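Local coordinates for protein superoxide dismutase (Chaetomium thermophilum, PDB 4BR6) that catalyses the dismutation of superoxide to hydrogen peroxide and oxygen at a manganese ion, probably protecting cells against toxic radicals, at residues B[3-8]-B[69-74]; B[16-21]-B[79-84]; B[102-107]-B[111-116]; B[157-162]-B[175-180]. One frame throughout, in Å; residues are numbered along the deposited sequence.

Contact 1. Residues B[3-8]-B[69-74]; sequences TLPDLK and GGHLNH. With MN3 (manganese (III) ion), chain I.
Water 1 is gripped from both segments: it accepts from T3 N at 3.2 Å and is hydrogen-bonded to H71 NE2 at 3.0 Å. Beside this bridge the T3 carbonyl comes directly to the imidazole, with T3 O 3.3 Å from H71 CE1, approaching obliquely. P5 comes only distantly to the edge of the same ring, P5 CD lying 4.4 Å from H71 CE1. H71 reaches these partners because its CG is anti to the backbone N (chi1 -176°), which carries the ring out from helix 61-79 toward the N-terminal chain. Its remaining nitrogen, ND1, is hydrogen-bonded to H31 NE2 on helix 20-50, so both ring nitrogens are occupied and the rotation of the imidazole is fixed.

One turn further along, H74 serves the metal. Its NE2 binds the manganese at 2.4 Å, in company with H26, D160, H164 and water 2. G70 O takes both H74 N, at 3.0 Å, and H74 ND1, from opposite faces of the carbonyl plane; the ND1 approach lies in the ring plane, but its modelled length is doubtfully short. The irregular N-terminal segment 3-8 thus runs over the helical hairpin, L4 resting on H27, H31 and Q32 of helix 20-50, P5 on T75 of helix 61-79, while L72 packs on T55 of the second subunit.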
loop_
_atom_site.group_PDB
_atom_site.type_symbol
_atom_site.label_atom_id
_atom_site.label_comp_id
_atom_site.label_asym_id
_atom_site.label_seq_id
_atom_site.Cartn_x
_atom_site.Cartn_y
_atom_site.Cartn_z
ATOM N N THR B 3 -20.328 15.860 -12.483
ATOM C CA THR B 3 -20.297 16.068 -13.931
ATOM C C THR B 3 -18.866 16.285 -14.419
ATOM O O THR B 3 -18.025 16.799 -13.686
ATOM C CB THR B 3 -21.152 17.296 -14.335
ATOM O OG1 THR B 3 -20.571 18.485 -13.800
ATOM C CG2 THR B 3 -22.556 17.153 -13.821
ATOM N N LEU B 4 -18.594 15.886 -15.657
ATOM C CA LEU B 4 -17.302 16.137 -16.278
ATOM C C LEU B 4 -17.239 17.612 -16.641
ATOM O O LEU B 4 -18.097 18.092 -17.390
ATOM C CB LEU B 4 -17.163 15.312 -17.558
ATOM C CG LEU B 4 -15.880 15.496 -18.368
ATOM C CD1 LEU B 4 -14.750 14.733 -17.732
ATOM C CD2 LEU B 4 -16.092 15.053 -19.806
ATOM N N PRO B 5 -16.229 18.340 -16.131
ATOM C CA PRO B 5 -16.111 19.741 -16.537
ATOM C C PRO B 5 -15.619 19.837 -17.982
ATOM O O PRO B 5 -14.867 18.968 -18.420
ATOM C CB PRO B 5 -15.066 20.293 -15.563
ATOM C CG PRO B 5 -14.211 19.104 -15.219
ATOM C CD PRO B 5 -15.102 17.902 -15.286
ATOM N N ASP B 6 -16.047 20.855 -18.721
ATOM C CA ASP B 6 -15.480 21.118 -20.036
ATOM C C ASP B 6 -14.114 21.761 -19.859
ATOM O O ASP B 6 -13.865 22.414 -18.852
ATOM C CB ASP B 6 -16.362 22.082 -20.830
ATOM C CG ASP B 6 -17.582 21.416 -21.430
ATOM O OD1 ASP B 6 -17.579 20.188 -21.636
ATOM O OD2 ASP B 6 -18.548 22.144 -21.710
ATOM N N LEU B 7 -13.234 21.584 -20.836
ATOM C CA LEU B 7 -11.999 22.341 -20.885
ATOM C C LEU B 7 -12.305 23.794 -21.278
ATOM O O LEU B 7 -13.387 24.094 -21.789
ATOM C CB LEU B 7 -11.051 21.716 -21.898
ATOM C CG LEU B 7 -10.705 20.241 -21.686
ATOM C CD1 LEU B 7 -9.779 19.791 -22.771
ATOM C CD2 LEU B 7 -10.077 20.019 -20.317
ATOM N N LYS B 8 -11.342 24.680 -21.028
ATOM C CA LYS B 8 -11.450 26.096 -21.358
ATOM C C LYS B 8 -10.812 26.391 -22.719
ATOM O O LYS B 8 -10.734 27.543 -23.146
ATOM C CB LYS B 8 -10.789 26.937 -20.260
ATOM C CG LYS B 8 -11.458 26.788 -18.896
ATOM C CD LYS B 8 -10.982 27.819 -17.878
ATOM C CE LYS B 8 -9.488 27.704 -17.586
ATOM N NZ LYS B 8 -9.097 28.385 -16.307
ATOM N N GLY B 69 -11.047 10.192 -6.403
ATOM C CA GLY B 69 -9.726 10.771 -6.549
ATOM C C GLY B 69 -9.459 11.187 -7.979
ATOM O O GLY B 69 -8.902 12.243 -8.216
ATOM N N GLY B 70 -9.878 10.362 -8.934
ATOM C CA GLY B 70 -9.687 10.676 -10.341
ATOM C C GLY B 70 -10.408 11.946 -10.759
ATOM O O GLY B 70 -9.851 12.788 -11.464
ATOM N N HIS B 71 -11.653 12.078 -10.315
ATOM C CA HIS B 71 -12.452 13.260 -10.594
ATOM C C HIS B 71 -11.742 14.535 -10.105
ATOM O O HIS B 71 -11.525 15.464 -10.885
ATOM C CB HIS B 71 -13.828 13.131 -9.935
ATOM C CG HIS B 71 -14.749 14.269 -10.242
ATOM N ND1 HIS B 71 -14.885 14.800 -11.507
ATOM C CD2 HIS B 71 -15.577 14.982 -9.444
ATOM C CE1 HIS B 71 -15.759 15.788 -11.477
ATOM N NE2 HIS B 71 -16.196 15.918 -10.237
ATOM N N LEU B 72 -11.374 14.574 -8.821
ATOM C CA LEU B 72 -10.718 15.757 -8.236
ATOM C C LEU B 72 -9.397 16.098 -8.914
ATOM O O LEU B 72 -9.102 17.264 -9.185
ATOM C CB LEU B 72 -10.440 15.561 -6.734
ATOM C CG LEU B 72 -9.508 16.589 -6.054
ATOM C CD1 LEU B 72 -10.037 18.027 -6.126
ATOM C CD2 LEU B 72 -9.232 16.212 -4.604
ATOM N N ASN B 73 -8.585 15.074 -9.129
ATOM C CA ASN B 73 -7.231 15.259 -9.615
ATOM C C ASN B 73 -7.216 15.762 -11.019
ATOM O O ASN B 73 -6.464 16.673 -11.343
ATOM C CB ASN B 73 -6.443 13.957 -9.563
ATOM C CG ASN B 73 -6.156 13.510 -8.162
ATOM O OD1 ASN B 73 -6.189 14.297 -7.218
ATOM N ND2 ASN B 73 -5.847 12.241 -8.020
ATOM N N HIS B 74 -8.034 15.161 -11.867
ATOM C CA HIS B 74 -8.116 15.618 -13.245
ATOM C C HIS B 74 -8.778 16.978 -13.346
ATOM O O HIS B 74 -8.391 17.787 -14.190
ATOM C CB HIS B 74 -8.845 14.606 -14.102
ATOM C CG HIS B 74 -8.106 13.317 -14.236
ATOM N ND1 HIS B 74 -8.152 12.341 -13.270
ATOM C CD2 HIS B 74 -7.265 12.872 -15.190
ATOM C CE1 HIS B 74 -7.395 11.325 -13.643
ATOM N NE2 HIS B 74 -6.850 11.619 -14.807
HETATM MN MN MN3 I . -4.817 10.847 -15.813
HETATM O O HOH W 1 -18.739 17.453 -10.180
HETATM O O HOH W 2 -4.861 8.950 -14.154
#

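Contact 2. Residues B[16-21]-B[79-84]; sequences PYISAR and ENLAPA
Y17 and A84 mark the nearest approach of the two backbones, their CA atoms still 9.0 Å apart, so side chains alone span the gap. The pair sits at the base of the N-terminal alpha-hairpin of the iron/manganese superoxide dismutases, where 16-21 leads into helix 20-50, and the segment 79-84 leaves helix 61-79. N80 is the first residue to drop out of helical angles. At the other end S19 is the N-cap of its helix, S19 OG bonding to I22 N, and a cis peptide bond precedes P16.

Deeper in, I18 and L81 meet by their methyl ends, I18 CD1 standing 4.5 Å from L81 CD1. The I18 chain is extended at its tip (chi2 170°), which pushes CD1 across to the leucine. This apolar pair lies near the active site: the L81 side chain is about 10 Å from the manganese, and that of I18 about 6 Å from the side chain of H26. R21 faces another way, to a salt bridge with E171 of the third subunit. Toward the surface the Y17 ring has P16 CD over one face, 3.9 Å above its plane and displaced toward the rim, and meets the small A84 side chain obliquely, Y17 CE2 lying 3.9 Å from A84 CB.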
loop_
_atom_site.group_PDB
_atom_site.type_symbol
_atom_site.label_atom_id
_atom_site.label_comp_id
_atom_site.label_asym_id
_atom_site.label_seq_id
_atom_site.Cartn_x
_atom_site.Cartn_y
_atom_site.Cartn_z
ATOM N N PRO B 16 2.524 21.903 -29.361
ATOM C CA PRO B 16 3.110 20.567 -29.497
ATOM C C PRO B 16 3.455 19.860 -28.181
ATOM O O PRO B 16 4.050 18.790 -28.226
ATOM C CB PRO B 16 4.399 20.849 -30.271
ATOM C CG PRO B 16 4.809 22.213 -29.811
ATOM C CD PRO B 16 3.533 22.966 -29.536
ATOM N N TYR B 17 3.098 20.424 -27.036
ATOM C CA TYR B 17 3.562 19.851 -25.766
ATOM C C TYR B 17 2.804 18.590 -25.366
ATOM O O TYR B 17 3.412 17.585 -24.983
ATOM C CB TYR B 17 3.537 20.913 -24.674
ATOM C CG TYR B 17 4.318 22.112 -25.134
ATOM C CD1 TYR B 17 5.687 22.047 -25.293
ATOM C CD2 TYR B 17 3.676 23.289 -25.477
ATOM C CE1 TYR B 17 6.402 23.138 -25.739
ATOM C CE2 TYR B 17 4.380 24.380 -25.924
ATOM C CZ TYR B 17 5.738 24.304 -26.059
ATOM O OH TYR B 17 6.429 25.414 -26.511
ATOM N N ILE B 18 1.484 18.649 -25.455
ATOM C CA ILE B 18 0.653 17.474 -25.295
ATOM C C ILE B 18 -0.259 17.388 -26.524
ATOM O O ILE B 18 -0.919 18.359 -26.871
ATOM C CB ILE B 18 -0.201 17.562 -24.017
ATOM C CG1 ILE B 18 0.675 17.823 -22.782
ATOM C CG2 ILE B 18 -1.010 16.281 -23.838
ATOM C CD1 ILE B 18 -0.116 18.153 -21.515
ATOM N N SER B 19 -0.297 16.220 -27.165
ATOM C CA SER B 19 -1.051 16.029 -28.396
ATOM C C SER B 19 -2.567 16.111 -28.171
ATOM O O SER B 19 -3.067 15.869 -27.071
ATOM C CB SER B 19 -0.691 14.683 -29.026
ATOM O OG SER B 19 -1.224 13.625 -28.265
ATOM N N ALA B 20 -3.289 16.459 -29.229
ATOM C CA ALA B 20 -4.736 16.593 -29.176
ATOM C C ALA B 20 -5.394 15.251 -28.905
ATOM O O ALA B 20 -6.443 15.182 -28.254
ATOM C CB ALA B 20 -5.246 17.161 -30.481
ATOM N N ARG B 21 -4.799 14.176 -29.411
ATOM C CA ARG B 21 -5.376 12.860 -29.176
ATOM C C ARG B 21 -5.291 12.500 -27.689
ATOM O O ARG B 21 -6.256 11.991 -27.119
ATOM C CB ARG B 21 -4.724 11.779 -30.050
ATOM C CG ARG B 21 -5.349 10.389 -29.884
ATOM C CD ARG B 21 -6.868 10.401 -30.073
ATOM N NE ARG B 21 -7.441 9.065 -30.295
ATOM C CZ ARG B 21 -8.747 8.816 -30.402
ATOM N NH1 ARG B 21 -9.633 9.792 -30.293
ATOM N NH2 ARG B 21 -9.177 7.581 -30.611
ATOM N N GLU B 79 -7.406 22.628 -14.980
ATOM C CA GLU B 79 -7.393 24.010 -14.535
ATOM C C GLU B 79 -5.998 24.605 -14.497
ATOM O O GLU B 79 -5.854 25.812 -14.708
ATOM C CB GLU B 79 -7.992 24.121 -13.140
ATOM C CG GLU B 79 -9.462 23.851 -13.058
ATOM C CD GLU B 79 -9.967 24.040 -11.640
ATOM O OE1 GLU B 79 -9.123 24.274 -10.744
ATOM O OE2 GLU B 79 -11.189 23.955 -11.413
ATOM N N ASN B 80 -4.975 23.790 -14.208
ATOM C CA ASN B 80 -3.598 24.318 -14.197
ATOM C C ASN B 80 -2.832 24.026 -15.488
ATOM O O ASN B 80 -1.612 23.952 -15.504
ATOM C CB ASN B 80 -2.789 24.005 -12.897
ATOM C CG ASN B 80 -2.376 22.530 -12.733
ATOM O OD1 ASN B 80 -2.690 21.904 -11.717
ATOM N ND2 ASN B 80 -1.613 21.999 -13.690
ATOM N N LEU B 81 -3.590 23.889 -16.573
ATOM C CA LEU B 81 -3.037 23.770 -17.914
ATOM C C LEU B 81 -3.650 24.879 -18.775
ATOM O O LEU B 81 -4.837 25.188 -18.650
ATOM C CB LEU B 81 -3.353 22.408 -18.550
ATOM C CG LEU B 81 -2.639 21.153 -18.033
ATOM C CD1 LEU B 81 -3.162 19.935 -18.742
ATOM C CD2 LEU B 81 -1.124 21.239 -18.196
ATOM N N ALA B 82 -2.845 25.470 -19.647
ATOM C CA ALA B 82 -3.338 26.478 -20.561
ATOM C C ALA B 82 -2.418 26.547 -21.771
ATOM O O ALA B 82 -1.240 26.208 -21.673
ATOM C CB ALA B 82 -3.434 27.822 -19.867
ATOM N N PRO B 83 -2.962 26.953 -22.931
ATOM C CA PRO B 83 -2.138 27.087 -24.139
ATOM C C PRO B 83 -0.943 28.002 -23.923
ATOM O O PRO B 83 -1.054 28.983 -23.198
ATOM C CB PRO B 83 -3.096 27.709 -25.157
ATOM C CG PRO B 83 -4.283 28.191 -24.353
ATOM C CD PRO B 83 -4.367 27.314 -23.179
ATOM N N ALA B 84 0.183 27.681 -24.549
ATOM C CA ALA B 84 1.416 28.441 -24.352
ATOM C C ALA B 84 1.304 29.881 -24.846
ATOM O O ALA B 84 2.035 30.753 -24.385
ATOM C CB ALA B 84 2.573 27.747 -25.043
#

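Contact 3. Residues B[102-107]-B[111-116]; sequences ADFGSF and RKQMNA
F107 and R111 are joined by a backbone hydrogen bond of the first turn of helix 107-119, the second of two consecutive helices joined by a tight turn in the C-terminal domain. R111 N donates to F107 O at 2.8 Å, nearly in line with the carbonyl (C=O...N angle 160°). The turn that brings helix 94-104 round to it depends on G105, whose positive phi would bring a side-chain carbon against the carbonyl O of F104, and on S106, the N-cap, whose OG bonds to T109 N.

Charge comes next. The R111 guanidinium forms a salt bridge through NH2 with E179 of helix 174-180. It gets there because the arginine is drawn out straight from CG to NE and CG is anti to the backbone N (chi1 -178°). On the way the aliphatic part passes the F107 ring, R111 CD lying 3.9 Å from F107 CE2. Ring and guanidinium planes are almost perpendicular, 85° apart, so there is no stack.

The last kind of contact pairs a carbonyl with a ring edge. F104, which packs on L138 and I140 of the sheet, turns its rim to the extended side chain of Q113; Q113 also packs on D134 of the fourth subunit. Amide and ring planes stand 72° apart, and Q113 OE1 lies near the ring plane, 3.3 Å from F104 CD1.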
loop_
_atom_site.group_PDB
_atom_site.type_symbol
_atom_site.label_atom_id
_atom_site.label_comp_id
_atom_site.label_asym_id
_atom_site.label_seq_id
_atom_site.Cartn_x
_atom_site.Cartn_y
_atom_site.Cartn_z
ATOM N N ALA B 102 11.429 30.853 -1.442
ATOM C CA ALA B 102 11.676 30.585 -0.032
ATOM C C ALA B 102 11.953 29.119 0.248
ATOM O O ALA B 102 12.907 28.791 0.952
ATOM C CB ALA B 102 10.494 31.033 0.785
ATOM N N ASP B 103 11.115 28.241 -0.306
ATOM C CA ASP B 103 11.107 26.833 0.079
ATOM C C ASP B 103 11.899 25.905 -0.860
ATOM O O ASP B 103 12.151 24.745 -0.525
ATOM C CB ASP B 103 9.658 26.351 0.231
ATOM C CG ASP B 103 8.961 26.972 1.442
ATOM O OD1 ASP B 103 9.661 27.334 2.410
ATOM O OD2 ASP B 103 7.717 27.117 1.432
ATOM N N PHE B 104 12.312 26.418 -2.016
ATOM C CA PHE B 104 13.044 25.612 -2.988
ATOM C C PHE B 104 14.290 26.315 -3.528
ATOM O O PHE B 104 15.018 25.748 -4.334
ATOM C CB PHE B 104 12.129 25.214 -4.151
ATOM C CG PHE B 104 10.933 24.389 -3.737
ATOM C CD1 PHE B 104 11.060 23.034 -3.481
ATOM C CD2 PHE B 104 9.682 24.967 -3.612
ATOM C CE1 PHE B 104 9.968 22.280 -3.113
ATOM C CE2 PHE B 104 8.589 24.203 -3.243
ATOM C CZ PHE B 104 8.739 22.865 -2.991
ATOM N N GLY B 105 14.535 27.544 -3.087
ATOM C CA GLY B 105 15.722 28.271 -3.505
ATOM C C GLY B 105 15.442 29.109 -4.732
ATOM O O GLY B 105 15.681 30.320 -4.740
ATOM N N SER B 106 14.910 28.463 -5.765
ATOM C CA SER B 106 14.540 29.146 -6.987
ATOM C C SER B 106 13.377 28.392 -7.626
ATOM O O SER B 106 12.994 27.318 -7.153
ATOM C CB SER B 106 15.740 29.219 -7.933
ATOM O OG SER B 106 16.170 27.930 -8.312
ATOM N N PHE B 107 12.804 28.963 -8.680
ATOM C CA PHE B 107 11.802 28.262 -9.478
ATOM C C PHE B 107 12.447 27.088 -10.200
ATOM O O PHE B 107 11.902 25.980 -10.249
ATOM C CB PHE B 107 11.168 29.191 -10.514
ATOM C CG PHE B 107 10.253 28.480 -11.477
ATOM C CD1 PHE B 107 8.965 28.160 -11.111
ATOM C CD2 PHE B 107 10.694 28.103 -12.731
ATOM C CE1 PHE B 107 8.129 27.494 -11.984
ATOM C CE2 PHE B 107 9.857 27.435 -13.605
ATOM C CZ PHE B 107 8.575 27.137 -13.228
ATOM N N ARG B 111 11.546 23.170 -10.061
ATOM C CA ARG B 111 11.243 22.511 -11.328
ATOM C C ARG B 111 12.080 21.248 -11.521
ATOM O O ARG B 111 11.611 20.246 -12.063
ATOM C CB ARG B 111 11.521 23.485 -12.473
ATOM C CG ARG B 111 11.197 22.962 -13.852
ATOM C CD ARG B 111 11.387 24.040 -14.921
ATOM N NE ARG B 111 11.398 23.449 -16.258
ATOM C CZ ARG B 111 10.971 24.052 -17.366
ATOM N NH1 ARG B 111 10.480 25.290 -17.320
ATOM N NH2 ARG B 111 11.026 23.405 -18.530
ATOM N N LYS B 112 13.336 21.328 -11.096
ATOM C CA LYS B 112 14.249 20.186 -11.093
ATOM C C LYS B 112 13.783 19.095 -10.143
ATOM O O LYS B 112 13.705 17.924 -10.507
ATOM C CB LYS B 112 15.644 20.665 -10.678
ATOM C CG LYS B 112 16.756 19.637 -10.805
ATOM C CD LYS B 112 18.103 20.284 -10.512
ATOM C CE LYS B 112 18.737 19.746 -9.250
ATOM N NZ LYS B 112 17.836 19.841 -8.067
ATOM N N GLN B 113 13.470 19.479 -8.915
ATOM C CA GLN B 113 13.082 18.505 -7.917
ATOM C C GLN B 113 11.751 17.861 -8.261
ATOM O O GLN B 113 11.549 16.673 -8.004
ATOM C CB GLN B 113 13.021 19.162 -6.546
ATOM C CG GLN B 113 14.398 19.396 -5.979
ATOM C CD GLN B 113 14.381 20.260 -4.756
ATOM O OE1 GLN B 113 13.374 20.884 -4.439
ATOM N NE2 GLN B 113 15.506 20.307 -4.053
ATOM N N MET B 114 10.836 18.637 -8.836
ATOM C CA MET B 114 9.529 18.086 -9.171
ATOM C C MET B 114 9.670 17.084 -10.304
ATOM O O MET B 114 9.062 16.017 -10.281
ATOM C CB MET B 114 8.520 19.153 -9.579
ATOM C CG MET B 114 7.123 18.559 -9.780
ATOM S SD MET B 114 5.849 19.569 -9.020
ATOM C CE MET B 114 4.329 18.695 -9.386
ATOM N N ASN B 115 10.472 17.438 -11.300
ATOM C CA ASN B 115 10.781 16.521 -12.387
ATOM C C ASN B 115 11.378 15.207 -11.887
ATOM O O ASN B 115 11.047 14.145 -12.389
ATOM C CB ASN B 115 11.730 17.181 -13.391
ATOM C CG ASN B 115 11.019 18.181 -14.294
ATOM O OD1 ASN B 115 9.794 18.190 -14.386
ATOM N ND2 ASN B 115 11.789 19.012 -14.978
ATOM N N ALA B 116 12.252 15.281 -10.893
ATOM C CA ALA B 116 12.805 14.078 -10.284
ATOM C C ALA B 116 11.719 13.266 -9.583
ATOM O O ALA B 116 11.660 12.044 -9.719
ATOM C CB ALA B 116 13.903 14.442 -9.303
#

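Contact 4. Residues B[157-162]-B[175-180]; sequences MGIDAW and AEYFEA. With MN3 (manganese (III) ion), chain I.
D160 faces two ways: OD2 binds the manganese at 2.2 Å, while its backbone O accepts a hydrogen bond from Y177 OH at 3.0 Å. The hydroxyl arrives in the carbonyl plane, and D160 O in turn lies in the plane of the tyrosine ring, at its edge. The carboxylate reaches the metal with CG anti to the backbone N (chi1 -174°). Its other oxygen closes an Asx turn, W162 N donating to D160 OD1 at 3.1 Å from above the carboxylate plane. W162 then covers the metal-bound water 2, whose O lies 3.0 Å above the indole plane, toward the rim.

Further out, helix 174-180 packs on the end of strand 153-160. I159 CG2 approaches Y177 OH to 4.0 Å, and A161 CB meets F178 CE1 obliquely at 4.3 Å. A phenylalanine in place of Y177 would probably leave D160 O without this hydroxyl partner and the ligand-bearing strand end less firmly tied to the helix. F77 and Y166 also pack on Y177. With H26, H74 and H164, the aspartate and water 2 make up the five-coordinate site characteristic of iron/manganese superoxide dismutases.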
loop_
_atom_site.group_PDB
_atom_site.type_symbol
_atom_site.label_atom_id
_atom_site.label_comp_id
_atom_site.label_asym_id
_atom_site.label_seq_id
_atom_site.Cartn_x
_atom_site.Cartn_y
_atom_site.Cartn_z
ATOM N N MET B 157 -0.680 22.732 -7.711
ATOM C CA MET B 157 -0.280 22.483 -9.086
ATOM C C MET B 157 0.065 21.010 -9.217
ATOM O O MET B 157 0.955 20.530 -8.533
ATOM C CB MET B 157 0.927 23.355 -9.437
ATOM C CG MET B 157 1.243 23.428 -10.918
ATOM S SD MET B 157 1.889 21.884 -11.590
ATOM C CE MET B 157 3.589 21.914 -10.984
ATOM N N GLY B 158 -0.649 20.302 -10.086
ATOM C CA GLY B 158 -0.426 18.882 -10.284
ATOM C C GLY B 158 0.056 18.539 -11.679
ATOM O O GLY B 158 -0.280 19.221 -12.647
ATOM N N ILE B 159 0.878 17.494 -11.757
ATOM C CA ILE B 159 1.272 16.872 -13.011
ATOM C C ILE B 159 1.002 15.368 -12.941
ATOM O O ILE B 159 1.502 14.667 -12.058
ATOM C CB ILE B 159 2.763 17.101 -13.309
ATOM C CG1 ILE B 159 3.033 18.609 -13.412
ATOM C CG2 ILE B 159 3.164 16.383 -14.591
ATOM C CD1 ILE B 159 4.503 19.020 -13.576
ATOM N N ASP B 160 0.192 14.891 -13.877
ATOM C CA ASP B 160 -0.226 13.498 -13.959
ATOM C C ASP B 160 0.902 12.646 -14.525
ATOM O O ASP B 160 1.459 12.985 -15.567
ATOM C CB ASP B 160 -1.403 13.451 -14.909
ATOM C CG ASP B 160 -2.048 12.105 -14.989
ATOM O OD1 ASP B 160 -1.666 11.150 -14.281
ATOM O OD2 ASP B 160 -2.976 12.033 -15.785
ATOM N N ALA B 161 1.226 11.540 -13.853
ATOM C CA ALA B 161 2.356 10.702 -14.264
ATOM C C ALA B 161 1.937 9.311 -14.693
ATOM O O ALA B 161 2.789 8.474 -14.943
ATOM C CB ALA B 161 3.420 10.615 -13.150
ATOM N N TRP B 162 0.630 9.059 -14.771
ATOM C CA TRP B 162 0.131 7.833 -15.378
ATOM C C TRP B 162 0.612 7.816 -16.823
ATOM O O TRP B 162 0.759 8.862 -17.435
ATOM C CB TRP B 162 -1.400 7.779 -15.384
ATOM C CG TRP B 162 -2.055 7.529 -14.053
ATOM C CD1 TRP B 162 -1.912 8.259 -12.910
ATOM C CD2 TRP B 162 -2.987 6.485 -13.745
ATOM N NE1 TRP B 162 -2.677 7.722 -11.909
ATOM C CE2 TRP B 162 -3.351 6.638 -12.399
ATOM C CE3 TRP B 162 -3.533 5.433 -14.482
ATOM C CZ2 TRP B 162 -4.242 5.768 -11.763
ATOM C CZ3 TRP B 162 -4.419 4.571 -13.844
ATOM C CH2 TRP B 162 -4.766 4.749 -12.508
ATOM N N ALA B 175 10.744 11.433 -19.472
ATOM C CA ALA B 175 11.521 12.621 -19.113
ATOM C C ALA B 175 11.245 13.772 -20.070
ATOM O O ALA B 175 11.337 14.936 -19.691
ATOM C CB ALA B 175 13.015 12.328 -19.085
ATOM N N GLU B 176 10.925 13.438 -21.314
ATOM C CA GLU B 176 10.596 14.440 -22.316
ATOM C C GLU B 176 9.222 15.043 -22.048
ATOM O O GLU B 176 9.008 16.252 -22.218
ATOM C CB GLU B 176 10.629 13.823 -23.712
ATOM C CG GLU B 176 12.020 13.563 -24.232
ATOM C CD GLU B 176 12.026 12.871 -25.584
ATOM O OE1 GLU B 176 10.966 12.826 -26.230
ATOM O OE2 GLU B 176 13.083 12.365 -26.000
ATOM N N TYR B 177 8.287 14.200 -21.625
ATOM C CA TYR B 177 6.971 14.687 -21.218
ATOM C C TYR B 177 7.094 15.616 -20.017
ATOM O O TYR B 177 6.564 16.728 -20.041
ATOM C CB TYR B 177 6.034 13.528 -20.898
ATOM C CG TYR B 177 4.808 13.892 -20.074
ATOM C CD1 TYR B 177 3.805 14.714 -20.586
ATOM C CD2 TYR B 177 4.646 13.404 -18.787
ATOM C CE1 TYR B 177 2.693 15.029 -19.838
ATOM C CE2 TYR B 177 3.524 13.722 -18.038
ATOM C CZ TYR B 177 2.554 14.529 -18.573
ATOM O OH TYR B 177 1.429 14.857 -17.847
ATOM N N PHE B 178 7.792 15.158 -18.972
ATOM C CA PHE B 178 7.926 15.938 -17.744
ATOM C C PHE B 178 8.569 17.310 -18.001
ATOM O O PHE B 178 8.222 18.282 -17.341
ATOM C CB PHE B 178 8.754 15.188 -16.686
ATOM C CG PHE B 178 8.163 13.867 -16.244
ATOM C CD1 PHE B 178 6.808 13.692 -16.146
ATOM C CD2 PHE B 178 8.984 12.799 -15.937
ATOM C CE1 PHE B 178 6.285 12.491 -15.746
ATOM C CE2 PHE B 178 8.457 11.603 -15.539
ATOM C CZ PHE B 178 7.109 11.453 -15.442
ATOM N N GLU B 179 9.513 17.375 -18.939
ATOM C CA GLU B 179 10.181 18.630 -19.290
ATOM C C GLU B 179 9.273 19.530 -20.129
ATOM O O GLU B 179 9.182 20.732 -19.884
ATOM C CB GLU B 179 11.469 18.357 -20.059
ATOM C CG GLU B 179 12.198 19.603 -20.530
ATOM C CD GLU B 179 12.816 20.401 -19.394
ATOM O OE1 GLU B 179 12.809 19.912 -18.245
ATOM O OE2 GLU B 179 13.321 21.517 -19.649
ATOM N N ALA B 180 8.611 18.937 -21.120
ATOM C CA ALA B 180 7.745 19.675 -22.029
ATOM C C ALA B 180 6.537 20.340 -21.336
ATOM O O ALA B 180 6.152 21.451 -21.701
ATOM C CB ALA B 180 7.266 18.759 -23.164
HETATM MN MN MN3 I . -4.817 10.847 -15.813
HETATM O O HOH W 2 -4.861 8.950 -14.154
#

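How the contacts relate
From the N terminus, contact 1 closes the loop from 3-8 to helix 61-79, and contact 2 closes that from 16-21 to 79-84; the two cross, their segments alternating along the chain, and both join the N-terminal region to the hairpin's second helix or the chain just after it. Contacts 3 and 4 follow in series within the C-terminal domain: contact 3 closes a tight turn between consecutive helices, contact 4 a short excursion from strand 153-160 to helix 174-180. The two domains meet at the manganese, shared by contacts 1 and 4. Contacts 2 and 4 touch where N80 OD1 probably accepts from G158 N. Contacts 3 and 4 meet where R111 pairs with E179 and the M114 and M157 methyls pack helix 107-119 on the sheet.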